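Local coordinates for protein Amuc_1100 (Akkermansia muciniphila, PDB 6KNY) that is of unknown function but in its full-length form is probably tethered to a membrane by a transmembrane helix, which this soluble fragment lacks, at residues A[137-142]-A[177-182]; A[200-205]-A[272-277]; A[206-211]-A[263-268]. One frame throughout, in Å; residues are numbered along the deposited sequence.

Contact 1. Residues A[137-142]-A[177-182]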
ATOM      1  N   CYS A 137     -14.561   3.115  -0.198  1.00 37.02           N
ATOM      2  CA  CYS A 137     -14.976   4.129   0.761  1.00 36.45           C
ATOM      3  C   CYS A 137     -15.771   5.273   0.148  1.00 37.56           C
ATOM      4  O   CYS A 137     -16.188   6.169   0.884  1.00 43.95           O
ATOM      5  CB  CYS A 137     -13.752   4.684   1.496  1.00 39.64           C
ATOM      6  SG  CYS A 137     -12.985   3.437   2.560  1.00 36.54           S
ATOM      7  N   GLY A 138     -16.014   5.265  -1.162  1.00 36.98           N
ATOM      8  CA  GLY A 138     -16.791   6.335  -1.765  1.00 32.87           C
ATOM      9  C   GLY A 138     -15.989   7.561  -2.131  1.00 33.18           C
ATOM     10  O   GLY A 138     -16.556   8.660  -2.241  1.00 34.24           O
ATOM     11  N   LEU A 139     -14.672   7.416  -2.297  1.00 34.02           N
ATOM     12  CA  LEU A 139     -13.826   8.539  -2.677  1.00 33.39           C
ATOM     13  C   LEU A 139     -14.121   8.946  -4.112  1.00 35.52           C
ATOM     14  O   LEU A 139     -14.709   8.192  -4.885  1.00 35.28           O
ATOM     15  CB  LEU A 139     -12.351   8.162  -2.557  1.00 31.80           C
ATOM     16  CG  LEU A 139     -11.868   7.778  -1.159  1.00 32.76           C
ATOM     17  CD1 LEU A 139     -10.514   7.092  -1.238  1.00 33.99           C
ATOM     18  CD2 LEU A 139     -11.821   9.006  -0.240  1.00 33.85           C
ATOM     19  N   SER A 140     -13.657  10.131  -4.497  1.00 34.93           N
ATOM     20  CA  SER A 140     -13.880  10.561  -5.869  1.00 34.09           C
ATOM     21  C   SER A 140     -12.647  10.449  -6.753  1.00 33.69           C
ATOM     22  O   SER A 140     -12.791  10.333  -7.976  1.00 35.91           O
ATOM     23  CB  SER A 140     -14.404  12.002  -5.897  1.00 35.67           C
ATOM     24  OG  SER A 140     -13.368  12.886  -5.533  1.00 49.45           O
ATOM     25  N   LYS A 141     -11.443  10.520  -6.182  0.51 33.97           N
ATOM     26  CA  LYS A 141     -10.225  10.410  -6.975  0.51 33.60           C
ATOM     27  C   LYS A 141      -9.107   9.825  -6.130  0.51 32.82           C
ATOM     28  O   LYS A 141      -8.987  10.144  -4.945  0.51 33.99           O
ATOM     29  CB  LYS A 141      -9.742  11.764  -7.526  0.51 37.07           C
ATOM     30  CG  LYS A 141     -10.820  12.791  -7.815  0.51 39.59           C
ATOM     31  CD  LYS A 141     -10.248  14.010  -8.492  0.51 39.53           C
ATOM     32  CE  LYS A 141     -11.362  14.983  -8.839  0.51 41.98           C
ATOM     33  NZ  LYS A 141     -10.853  16.230  -9.459  0.51 43.09           N
ATOM     34  N   PHE A 142      -8.299   8.974  -6.756  1.00 32.82           N
ATOM     35  CA  PHE A 142      -6.954   8.656  -6.290  1.00 30.84           C
ATOM     36  C   PHE A 142      -5.996   9.589  -7.021  1.00 33.45           C
ATOM     37  O   PHE A 142      -5.991   9.634  -8.258  1.00 35.02           O
ATOM     38  CB  PHE A 142      -6.582   7.198  -6.570  1.00 31.14           C
ATOM     39  CG  PHE A 142      -7.305   6.199  -5.712  1.00 35.70           C
ATOM     40  CD1 PHE A 142      -7.017   6.090  -4.361  1.00 34.83           C
ATOM     41  CD2 PHE A 142      -8.252   5.340  -6.266  1.00 35.94           C
ATOM     42  CE1 PHE A 142      -7.675   5.151  -3.564  1.00 37.71           C
ATOM     43  CE2 PHE A 142      -8.911   4.404  -5.479  1.00 36.57           C
ATOM     44  CZ  PHE A 142      -8.624   4.306  -4.129  1.00 38.83           C
ATOM     45  N   ILE A 177       0.077   8.260   0.026  1.00 26.07           N
ATOM     46  CA  ILE A 177      -1.134   8.185  -0.776  1.00 28.01           C
ATOM     47  C   ILE A 177      -1.860   9.518  -0.677  1.00 30.47           C
ATOM     48  O   ILE A 177      -1.996  10.086   0.413  1.00 29.70           O
ATOM     49  CB  ILE A 177      -2.046   7.028  -0.336  1.00 31.92           C
ATOM     50  CG1 ILE A 177      -1.259   5.711  -0.338  1.00 33.08           C
ATOM     51  CG2 ILE A 177      -3.265   6.951  -1.243  1.00 32.14           C
ATOM     52  CD1 ILE A 177      -2.112   4.484  -0.077  1.00 37.43           C
ATOM     53  N   ALA A 178      -2.300  10.027  -1.824  1.00 28.36           N
ATOM     54  CA  ALA A 178      -3.110  11.227  -1.900  1.00 28.43           C
ATOM     55  C   ALA A 178      -4.433  10.843  -2.546  1.00 28.96           C
ATOM     56  O   ALA A 178      -4.452  10.112  -3.548  1.00 25.81           O
ATOM     57  CB  ALA A 178      -2.402  12.318  -2.710  1.00 29.18           C
ATOM     58  N   PHE A 179      -5.530  11.301  -1.956  1.00 27.01           N
ATOM     59  CA  PHE A 179      -6.849  11.048  -2.514  1.00 28.59           C
ATOM     60  C   PHE A 179      -7.750  12.198  -2.108  1.00 32.19           C
ATOM     61  O   PHE A 179      -7.347  13.086  -1.346  1.00 27.40           O
ATOM     62  CB  PHE A 179      -7.436   9.709  -2.050  1.00 26.42           C
ATOM     63  CG  PHE A 179      -7.429   9.518  -0.552  1.00 25.62           C
ATOM     64  CD1 PHE A 179      -8.450  10.020   0.235  1.00 27.82           C
ATOM     65  CD2 PHE A 179      -6.402   8.818   0.062  1.00 27.80           C
ATOM     66  CE1 PHE A 179      -8.448   9.830   1.617  1.00 28.57           C
ATOM     67  CE2 PHE A 179      -6.385   8.619   1.432  1.00 28.33           C
ATOM     68  CZ  PHE A 179      -7.414   9.131   2.218  1.00 27.58           C
ATOM     69  N   GLN A 180      -8.976  12.178  -2.628  1.00 34.10           N
ATOM     70  CA  GLN A 180      -9.933  13.212  -2.285  1.00 35.34           C
ATOM     71  C   GLN A 180     -11.343  12.667  -2.422  1.00 31.94           C
ATOM     72  O   GLN A 180     -11.603  11.751  -3.205  1.00 33.23           O
ATOM     73  CB  GLN A 180      -9.740  14.472  -3.150  1.00 39.08           C
ATOM     74  CG  GLN A 180     -10.245  14.384  -4.565  1.00 45.71           C
ATOM     75  CD  GLN A 180     -10.558  15.772  -5.156  1.00 52.07           C
ATOM     76  OE1 GLN A 180     -11.511  16.434  -4.743  1.00 58.38           O
ATOM     77  NE2 GLN A 180      -9.746  16.211  -6.111  1.00 57.92           N
ATOM     78  N   GLY A 181     -12.248  13.238  -1.639  1.00 34.05           N
ATOM     79  CA  GLY A 181     -13.642  12.844  -1.670  1.00 32.24           C
ATOM     80  C   GLY A 181     -14.406  13.716  -0.706  1.00 37.36           C
ATOM     81  O   GLY A 181     -13.852  14.649  -0.112  1.00 35.56           O
ATOM     82  N   ASP A 182     -15.699  13.412  -0.568  1.00 37.86           N
ATOM     83  CA  ASP A 182     -16.505  14.147   0.397  1.00 43.55           C
ATOM     84  C   ASP A 182     -16.028  13.801   1.807  1.00 43.68           C
ATOM     85  O   ASP A 182     -15.284  12.834   2.011  1.00 42.92           O
ATOM     86  CB  ASP A 182     -17.989  13.824   0.209  1.00 44.45           C
ATOM     87  CG  ASP A 182     -18.369  12.461   0.761  1.00 48.07           C
ATOM     88  OD1 ASP A 182     -17.843  11.445   0.263  1.00 57.33           O
ATOM     89  OD2 ASP A 182     -19.170  12.407   1.716  1.00 72.39           O
TER
HETATM   90  O   HOH W   1     -16.415  11.321  -2.493  1.00 38.28           O
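A classic beta bulge joins the two segments here: S140 and K141 both face Q180 across the antiparallel pairing. Q180 O takes three bonds from the bulge. S140 N gives one, 2.9 Å from Q180 O and in the carbonyl plane. K141 N, 3.2 Å from Q180 O, gives a second and is tilted from that plane. The third comes from S140 OG, 3.1 Å from Q180 O and well above the plane, 62° out of it. The S140 hydroxyl reaches this spot because OG sits between the backbone N and the carbonyl carbon (chi1 71°). The return bond runs from Q180 N to K141 O at 3.1 Å. The bulge lies where strand 141-146 begins to pair with the end of strand 170-181, inside a mixed sheet. The next pair, F142 with F179, is non-hydrogen-bonded. On its side of the sheet, L139 crosses F179 obliquely and sets CD2 3.6 Å from F179 CD1. Helix 183-194 touches both L139 and F179, while helix 117-134 packs on F142. The side chains of K141 and Q180 run side by side, but K141 has two conformers and that contact is doubtful. Q180 OE1 and S140 OG both bond to Q264 NE2 of segment 263-268. G181 fits closely against L139; a side-chain carbon there would come 3.1 Å from L139 CA. Beyond G181, a water bridges G138 O (2.7 Å) and D182 N (2.9 Å). D182 is the N-cap of helix 183-194, with OD2 bonded to E184 N.

Contact 2. Residues A[200-205]-A[272-277]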
ATOM      1  N   LEU A 200       0.120  -4.135   8.724  1.00 26.52           N
ATOM      2  CA  LEU A 200       0.212  -3.020   9.667  1.00 24.81           C
ATOM      3  C   LEU A 200       0.794  -1.793   8.963  1.00 24.39           C
ATOM      4  O   LEU A 200       1.995  -1.748   8.662  1.00 23.31           O
ATOM      5  CB  LEU A 200       1.061  -3.412  10.879  1.00 26.87           C
ATOM      6  CG  LEU A 200       1.333  -2.338  11.952  1.00 26.91           C
ATOM      7  CD1 LEU A 200       0.035  -1.791  12.533  1.00 26.62           C
ATOM      8  CD2 LEU A 200       2.214  -2.957  13.073  1.00 27.45           C
ATOM      9  N   PHE A 201      -0.056  -0.802   8.701  1.00 24.34           N
ATOM     10  CA  PHE A 201       0.377   0.506   8.206  1.00 26.19           C
ATOM     11  C   PHE A 201       0.324   1.487   9.362  1.00 26.60           C
ATOM     12  O   PHE A 201      -0.711   1.608  10.033  1.00 29.47           O
ATOM     13  CB  PHE A 201      -0.522   1.022   7.077  1.00 25.31           C
ATOM     14  CG  PHE A 201      -0.361   0.292   5.776  1.00 25.31           C
ATOM     15  CD1 PHE A 201       0.568   0.716   4.835  1.00 23.93           C
ATOM     16  CD2 PHE A 201      -1.180  -0.801   5.469  1.00 26.20           C
ATOM     17  CE1 PHE A 201       0.703   0.050   3.618  1.00 25.71           C
ATOM     18  CE2 PHE A 201      -1.050  -1.462   4.256  1.00 23.36           C
ATOM     19  CZ  PHE A 201      -0.121  -1.034   3.329  1.00 25.09           C
ATOM     20  N   THR A 202       1.428   2.177   9.606  1.00 25.98           N
ATOM     21  CA  THR A 202       1.450   3.158  10.672  1.00 26.23           C
ATOM     22  C   THR A 202       1.563   4.541  10.048  1.00 24.77           C
ATOM     23  O   THR A 202       2.106   4.696   8.952  1.00 24.26           O
ATOM     24  CB  THR A 202       2.592   2.865  11.658  1.00 29.50           C
ATOM     25  OG1 THR A 202       2.441   3.704  12.817  1.00 36.77           O
ATOM     26  CG2 THR A 202       3.949   3.125  11.009  1.00 27.18           C
ATOM     27  N   VAL A 203       0.977   5.534  10.708  1.00 24.71           N
ATOM     28  CA  VAL A 203       0.827   6.863  10.119  1.00 23.60           C
ATOM     29  C   VAL A 203       2.016   7.710  10.552  1.00 21.76           C
ATOM     30  O   VAL A 203       2.148   8.061  11.728  1.00 24.82           O
ATOM     31  CB  VAL A 203      -0.498   7.522  10.522  1.00 25.52           C
ATOM     32  CG1 VAL A 203      -0.536   8.977  10.041  1.00 28.33           C
ATOM     33  CG2 VAL A 203      -1.677   6.742   9.955  1.00 27.83           C
ATOM     34  N   ASN A 204       2.893   8.020   9.600  1.00 19.32           N
ATOM     35  CA  ASN A 204       3.982   8.949   9.860  1.00 20.09           C
ATOM     36  C   ASN A 204       3.473  10.385   9.906  1.00 20.77           C
ATOM     37  O   ASN A 204       3.826  11.147  10.816  1.00 22.63           O
ATOM     38  CB  ASN A 204       5.063   8.786   8.800  1.00 22.35           C
ATOM     39  CG  ASN A 204       6.215   9.731   9.005  1.00 24.83           C
ATOM     40  OD1 ASN A 204       6.837   9.755  10.079  1.00 27.89           O
ATOM     41  ND2 ASN A 204       6.504  10.525   7.987  1.00 24.03           N
ATOM     42  N   SER A 205       2.641  10.778   8.943  1.00 20.75           N
ATOM     43  CA  SER A 205       2.100  12.134   8.933  1.00 23.57           C
ATOM     44  C   SER A 205       0.886  12.148   8.019  1.00 23.00           C
ATOM     45  O   SER A 205       0.702  11.247   7.201  1.00 23.25           O
ATOM     46  CB  SER A 205       3.141  13.168   8.479  1.00 23.80           C
ATOM     47  OG  SER A 205       3.454  13.016   7.108  1.00 30.26           O
ATOM     48  N   ASN A 272       4.182   4.164   7.024  1.00 23.48           N
ATOM     49  CA  ASN A 272       5.218   3.141   7.085  1.00 25.30           C
ATOM     50  C   ASN A 272       4.517   1.801   7.235  1.00 24.31           C
ATOM     51  O   ASN A 272       3.841   1.558   8.242  1.00 21.84           O
ATOM     52  CB  ASN A 272       6.192   3.388   8.230  1.00 30.12           C
ATOM     53  CG  ASN A 272       7.103   4.594   7.973  1.00 34.77           C
ATOM     54  OD1 ASN A 272       8.051   4.528   7.194  1.00 38.57           O
ATOM     55  ND2 ASN A 272       6.823   5.690   8.649  1.00 36.87           N
ATOM     56  N   LEU A 273       4.639   0.963   6.205  1.00 23.40           N
ATOM     57  CA  LEU A 273       4.238  -0.436   6.293  1.00 21.51           C
ATOM     58  C   LEU A 273       5.266  -1.175   7.140  1.00 19.50           C
ATOM     59  O   LEU A 273       6.467  -1.109   6.861  1.00 19.75           O
ATOM     60  CB  LEU A 273       4.158  -1.040   4.892  1.00 21.64           C
ATOM     61  CG  LEU A 273       3.954  -2.556   4.751  1.00 23.18           C
ATOM     62  CD1 LEU A 273       2.603  -2.981   5.332  1.00 22.30           C
ATOM     63  CD2 LEU A 273       4.131  -2.996   3.271  1.00 26.95           C
ATOM     64  N   VAL A 274       4.814  -1.879   8.168  1.00 20.39           N
ATOM     65  CA  VAL A 274       5.725  -2.526   9.107  1.00 22.12           C
ATOM     66  C   VAL A 274       5.936  -3.969   8.650  1.00 24.06           C
ATOM     67  O   VAL A 274       5.000  -4.778   8.682  1.00 26.52           O
ATOM     68  CB  VAL A 274       5.175  -2.448  10.536  1.00 20.55           C
ATOM     69  CG1 VAL A 274       6.083  -3.180  11.518  1.00 21.21           C
ATOM     70  CG2 VAL A 274       4.987  -0.963  10.936  1.00 20.67           C
ATOM     71  N   HIS A 275       7.156  -4.294   8.199  1.00 24.21           N
ATOM     72  CA  HIS A 275       7.501  -5.679   7.886  1.00 24.31           C
ATOM     73  C   HIS A 275       8.208  -6.312   9.086  1.00 24.16           C
ATOM     74  O   HIS A 275       9.321  -5.907   9.438  1.00 22.40           O
ATOM     75  CB  HIS A 275       8.392  -5.804   6.650  1.00 22.20           C
ATOM     76  CG  HIS A 275       8.708  -7.236   6.325  1.00 24.31           C
ATOM     77  ND1 HIS A 275       9.878  -7.856   6.720  1.00 25.49           N
ATOM     78  CD2 HIS A 275       7.961  -8.197   5.727  1.00 27.19           C
ATOM     79  CE1 HIS A 275       9.856  -9.124   6.343  1.00 26.62           C
ATOM     80  NE2 HIS A 275       8.712  -9.352   5.724  1.00 25.27           N
ATOM     81  N   PHE A 276       7.582  -7.327   9.679  1.00 21.70           N
ATOM     82  CA  PHE A 276       8.173  -8.070  10.792  1.00 22.63           C
ATOM     83  C   PHE A 276       9.196  -9.068  10.265  1.00 22.59           C
ATOM     84  O   PHE A 276       8.897  -9.860   9.368  1.00 22.85           O
ATOM     85  CB  PHE A 276       7.076  -8.770  11.595  1.00 21.11           C
ATOM     86  CG  PHE A 276       6.160  -7.804  12.270  1.00 20.54           C
ATOM     87  CD1 PHE A 276       6.484  -7.274  13.516  1.00 22.43           C
ATOM     88  CD2 PHE A 276       4.999  -7.383  11.647  1.00 21.14           C
ATOM     89  CE1 PHE A 276       5.652  -6.332  14.132  1.00 24.43           C
ATOM     90  CE2 PHE A 276       4.168  -6.437  12.249  1.00 23.56           C
ATOM     91  CZ  PHE A 276       4.497  -5.912  13.490  1.00 23.98           C
ATOM     92  N   ASN A 277      10.407  -9.021  10.815  1.00 24.92           N
ATOM     93  CA  ASN A 277      11.542  -9.677  10.181  1.00 24.16           C
ATOM     94  C   ASN A 277      11.813 -11.074  10.732  1.00 25.08           C
ATOM     95  O   ASN A 277      12.057 -11.998   9.953  1.00 27.06           O
ATOM     96  CB  ASN A 277      12.791  -8.803  10.320  1.00 23.04           C
ATOM     97  CG  ASN A 277      12.750  -7.597   9.400  1.00 25.98           C
ATOM     98  OD1 ASN A 277      12.094  -7.635   8.343  1.00 23.49           O
ATOM     99  ND2 ASN A 277      13.422  -6.505   9.802  1.00 21.44           N
TER
HETATM  100  O   HOH W   2       2.451  -5.542   8.053  1.00 22.42           O
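L273 lays a methyl over one face of the F201 ring. L273 CD1 is 3.9 Å from the F201 ring centroid and 12° off its normal, a CH-pi contact. CG of L273 lies opposite its backbone N (chi1 171°), and the turn at the next bond brings CD1 over the ring. L273 CB also touches the ring, 3.8 Å from F201 CE1. An alanine here in place of F201 removes the ring, and would probably leave a gap between L273 CD1 and A126 and L130 of helix 117-134, which now pack on the ring. F201 and L273 form a non-hydrogen-bonded antiparallel pair, joining edge strand 201-210 to strand 265-276. The next pair, T202 with N272, is hydrogen-bonded in both directions, and V274 N bonds almost straight to L200 O at 2.9 Å. On the other side of the sheet, T202 CG2 lies 3.6 Å from N272 CB. N204 turns its CB toward N272 ND2, and the two amide planes stand 71° apart. L200 and V274 run alongside each other. L200 CD2 also meets the edge of the F276 ring, 3.8 Å from F276 CZ, while V274 CG1 sits over one face of that ring. Where the direct pairing ends, a water links L200 N and V274 O. Beyond V203 the edge strand turns a corner, and N204 and S205 both face S270 in a classic bulge.

Contact 3. Residues A[206-211]-A[263-268]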
ATOM      1  N   ILE A 206       0.057  13.181   8.167  1.00 23.29           N
ATOM      2  CA  ILE A 206      -1.137  13.327   7.336  1.00 24.45           C
ATOM      3  C   ILE A 206      -1.441  14.813   7.169  1.00 25.92           C
ATOM      4  O   ILE A 206      -1.204  15.607   8.082  1.00 24.71           O
ATOM      5  CB  ILE A 206      -2.349  12.574   7.925  1.00 24.89           C
ATOM      6  CG1 ILE A 206      -3.533  12.634   6.935  1.00 25.95           C
ATOM      7  CG2 ILE A 206      -2.735  13.113   9.319  1.00 24.39           C
ATOM      8  CD1 ILE A 206      -4.637  11.633   7.248  1.00 26.71           C
ATOM      9  N   ARG A 207      -1.919  15.191   5.979  1.00 26.57           N
ATOM     10  CA  ARG A 207      -2.483  16.513   5.733  1.00 27.95           C
ATOM     11  C   ARG A 207      -3.903  16.328   5.217  1.00 28.38           C
ATOM     12  O   ARG A 207      -4.148  15.494   4.330  1.00 27.39           O
ATOM     13  CB  ARG A 207      -1.629  17.330   4.745  1.00 34.00           C
ATOM     14  CG  ARG A 207      -2.025  18.839   4.651  1.00 44.17           C
ATOM     15  CD  ARG A 207      -1.111  19.678   3.711  1.00 56.98           C
ATOM     16  NE  ARG A 207       0.321  19.392   3.863  1.00 71.74           N
ATOM     17  CZ  ARG A 207       1.260  20.318   4.072  1.00 77.55           C
ATOM     18  NH1 ARG A 207       2.536  19.967   4.204  1.00 71.68           N
ATOM     19  NH2 ARG A 207       0.927  21.599   4.153  1.00 83.77           N
ATOM     20  N   ILE A 208      -4.834  17.080   5.807  1.00 26.96           N
ATOM     21  CA  ILE A 208      -6.248  17.098   5.435  1.00 30.07           C
ATOM     22  C   ILE A 208      -6.611  18.548   5.130  1.00 32.34           C
ATOM     23  O   ILE A 208      -6.360  19.437   5.954  1.00 33.99           O
ATOM     24  CB  ILE A 208      -7.134  16.537   6.559  1.00 31.84           C
ATOM     25  CG1 ILE A 208      -6.616  15.157   7.017  1.00 31.14           C
ATOM     26  CG2 ILE A 208      -8.591  16.444   6.113  1.00 30.45           C
ATOM     27  CD1 ILE A 208      -7.314  14.630   8.257  1.00 32.40           C
ATOM     28  N   ARG A 209      -7.199  18.794   3.960  1.00 29.60           N
ATOM     29  CA  ARG A 209      -7.415  20.163   3.513  1.00 34.79           C
ATOM     30  C   ARG A 209      -8.765  20.274   2.812  1.00 33.13           C
ATOM     31  O   ARG A 209      -9.047  19.508   1.885  1.00 28.66           O
ATOM     32  CB  ARG A 209      -6.283  20.594   2.570  1.00 42.19           C
ATOM     33  CG  ARG A 209      -6.355  22.033   2.118  1.00 53.64           C
ATOM     34  CD  ARG A 209      -5.019  22.728   2.296  1.00 67.32           C
ATOM     35  NE  ARG A 209      -5.174  24.094   2.797  1.00 83.26           N
ATOM     36  CZ  ARG A 209      -4.195  24.779   3.383  1.00 95.70           C
ATOM     37  NH1 ARG A 209      -3.010  24.212   3.541  1.00 92.90           N
ATOM     38  NH2 ARG A 209      -4.399  26.015   3.817  1.00 99.07           N
ATOM     39  N   ASN A 210      -9.609  21.196   3.279  1.00 34.85           N
ATOM     40  CA  ASN A 210     -10.768  21.604   2.484  1.00 40.04           C
ATOM     41  C   ASN A 210     -10.309  22.182   1.154  1.00 40.05           C
ATOM     42  O   ASN A 210      -9.388  23.000   1.107  1.00 46.46           O
ATOM     43  CB  ASN A 210     -11.593  22.657   3.222  1.00 39.87           C
ATOM     44  CG  ASN A 210     -12.316  22.107   4.414  1.00 42.40           C
ATOM     45  OD1 ASN A 210     -12.568  20.905   4.511  1.00 43.45           O
ATOM     46  ND2 ASN A 210     -12.679  22.994   5.325  1.00 47.78           N
ATOM     47  N   GLU A 211     -10.930  21.744   0.065  1.00 47.62           N
ATOM     48  CA  GLU A 211     -10.682  22.440  -1.189  1.00 57.21           C
ATOM     49  C   GLU A 211     -11.523  23.711  -1.278  1.00 59.64           C
ATOM     50  O   GLU A 211     -11.235  24.583  -2.106  1.00 62.24           O
ATOM     51  CB  GLU A 211     -10.924  21.489  -2.370  1.00 59.68           C
ATOM     52  CG  GLU A 211     -10.356  20.074  -2.085  1.00 66.01           C
ATOM     53  CD  GLU A 211      -9.521  19.471  -3.210  1.00 69.21           C
ATOM     54  OE1 GLU A 211      -8.653  20.177  -3.767  1.00 83.14           O
ATOM     55  OE2 GLU A 211      -9.701  18.269  -3.507  1.00 64.60           O
ATOM     56  N   GLU A 263     -17.848  20.349  -2.009  1.00 77.39           N
ATOM     57  CA  GLU A 263     -17.398  19.956  -0.673  1.00 68.22           C
ATOM     58  C   GLU A 263     -16.469  18.737  -0.759  1.00 59.77           C
ATOM     59  O   GLU A 263     -16.798  17.620  -0.350  1.00 56.79           O
ATOM     60  CB  GLU A 263     -18.592  19.695   0.256  1.00 70.20           C
ATOM     61  N   GLN A 264     -15.296  18.987  -1.336  1.00 48.71           N
ATOM     62  CA  GLN A 264     -14.252  17.983  -1.472  1.00 44.88           C
ATOM     63  C   GLN A 264     -13.185  18.220  -0.414  1.00 41.96           C
ATOM     64  O   GLN A 264     -12.842  19.367  -0.106  1.00 36.02           O
ATOM     65  CB  GLN A 264     -13.609  18.029  -2.859  1.00 46.49           C
ATOM     66  CG  GLN A 264     -14.486  17.506  -4.007  1.00 49.15           C
ATOM     67  CD  GLN A 264     -14.672  15.997  -4.002  1.00 45.14           C
ATOM     68  OE1 GLN A 264     -15.680  15.482  -3.522  1.00 50.02           O
ATOM     69  NE2 GLN A 264     -13.709  15.284  -4.562  1.00 47.91           N
ATOM     70  N   VAL A 265     -12.682  17.128   0.152  1.00 37.20           N
ATOM     71  CA  VAL A 265     -11.595  17.158   1.123  1.00 34.14           C
ATOM     72  C   VAL A 265     -10.409  16.405   0.529  1.00 32.24           C
ATOM     73  O   VAL A 265     -10.570  15.299  -0.001  1.00 33.21           O
ATOM     74  CB  VAL A 265     -12.040  16.541   2.458  1.00 35.35           C
ATOM     75  CG1 VAL A 265     -10.872  16.467   3.433  1.00 35.93           C
ATOM     76  CG2 VAL A 265     -13.220  17.331   3.039  1.00 34.67           C
ATOM     77  N   PHE A 266      -9.232  17.010   0.591  1.00 29.55           N
ATOM     78  CA  PHE A 266      -8.023  16.412   0.041  1.00 32.02           C
ATOM     79  C   PHE A 266      -7.169  15.866   1.178  1.00 32.65           C
ATOM     80  O   PHE A 266      -6.955  16.561   2.180  1.00 30.06           O
ATOM     81  CB  PHE A 266      -7.261  17.448  -0.778  1.00 36.12           C
ATOM     82  CG  PHE A 266      -5.819  17.098  -1.052  1.00 46.02           C
ATOM     83  CD1 PHE A 266      -4.808  17.462  -0.161  1.00 48.43           C
ATOM     84  CD2 PHE A 266      -5.466  16.433  -2.221  1.00 46.57           C
ATOM     85  CE1 PHE A 266      -3.478  17.152  -0.424  1.00 50.25           C
ATOM     86  CE2 PHE A 266      -4.138  16.124  -2.497  1.00 46.28           C
ATOM     87  CZ  PHE A 266      -3.142  16.483  -1.601  1.00 49.23           C
ATOM     88  N   VAL A 267      -6.717  14.640   1.020  1.00 31.51           N
ATOM     89  CA  VAL A 267      -5.887  13.962   1.984  1.00 29.74           C
ATOM     90  C   VAL A 267      -4.605  13.459   1.386  1.00 28.66           C
ATOM     91  O   VAL A 267      -4.589  12.912   0.342  1.00 30.34           O
ATOM     92  CB  VAL A 267      -6.575  12.741   2.591  1.00 30.11           C
ATOM     93  CG1 VAL A 267      -5.690  12.057   3.609  1.00 29.48           C
ATOM     94  CG2 VAL A 267      -7.873  13.119   3.229  1.00 33.05           C
ATOM     95  N   GLN A 268      -3.538  13.650   2.117  1.00 29.07           N
ATOM     96  CA  GLN A 268      -2.254  13.143   1.774  1.00 28.52           C
ATOM     97  C   GLN A 268      -1.660  12.583   3.037  1.00 26.40           C
ATOM     98  O   GLN A 268      -1.476  13.279   4.006  1.00 23.07           O
ATOM     99  CB  GLN A 268      -1.360  14.167   1.148  1.00 36.11           C
ATOM    100  CG  GLN A 268      -0.186  13.486   0.506  1.00 52.95           C
ATOM    101  CD  GLN A 268       0.640  14.386  -0.366  1.00 60.70           C
ATOM    102  OE1 GLN A 268       0.393  14.522  -1.564  1.00 67.84           O
ATOM    103  NE2 GLN A 268       1.639  15.003   0.228  1.00 61.37           N
TER
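R207 pairs with Q268 and R209 with F266, each through two backbone hydrogen bonds. R207 N lies 2.8 Å from Q268 O, and F266 N lies 2.8 Å from R209 O. E211 N extends the series with a longer bond to Q264 O, 3.1 Å. Between them, I208 with V267 and N210 with V265 form the non-hydrogen-bonded pairs. The side chains come next. I208 puts CG2 3.5 Å from V265 CG1. With CG1 of I208 opposite the carbonyl carbon (chi1 -52°), the CG2 branch is left opposite the backbone N and reaches V265. I206 CD1 meets V267 CG1 at 3.8 Å. These are the last two strands of the mixed sheet: 201-210 is its outermost strand on this side, and 265-276 runs antiparallel to it, inside. The residues joining them are largely not modelled. On the other side of the sheet, R209 CB stands at the edge of the F266 ring. E211 folds back over segment 263-268, with CG 3.3 Å from Q264 O and OE2 3.8 Å from F266 CB. Its carboxylate is turned 61° from the F266 ring plane. Further out, helix 183-194 lies against the aliphatic side, M190 touching I208 and V186 touching V265 and V267. Strand 170-181 lines the inner strand, with backbone bonds from V265 to G181 and from V267 to F179. Q268 OE1 receives a bond from K144 NZ.

All three contacts belong to one mixed sheet. Contact 1 and contact 3 are neighbours at one end of it, their centres about 9 Å apart. They touch through Q264. The distance of 2.5 Å from Q264 NE2 to Q180 OE1 is short, so its exact geometry is doubtful. Q180 CB also packs 3.4 Å from V265 O. Contact 2 lies further along the sheet, its centre about 21 Å from that of contact 1 and 22 Å from that of contact 3. Contacts 2 and 3 pair the same two strands, and contact 3 is nested inside the loop that contact 2 closes. No active site or ligand is known to place them against.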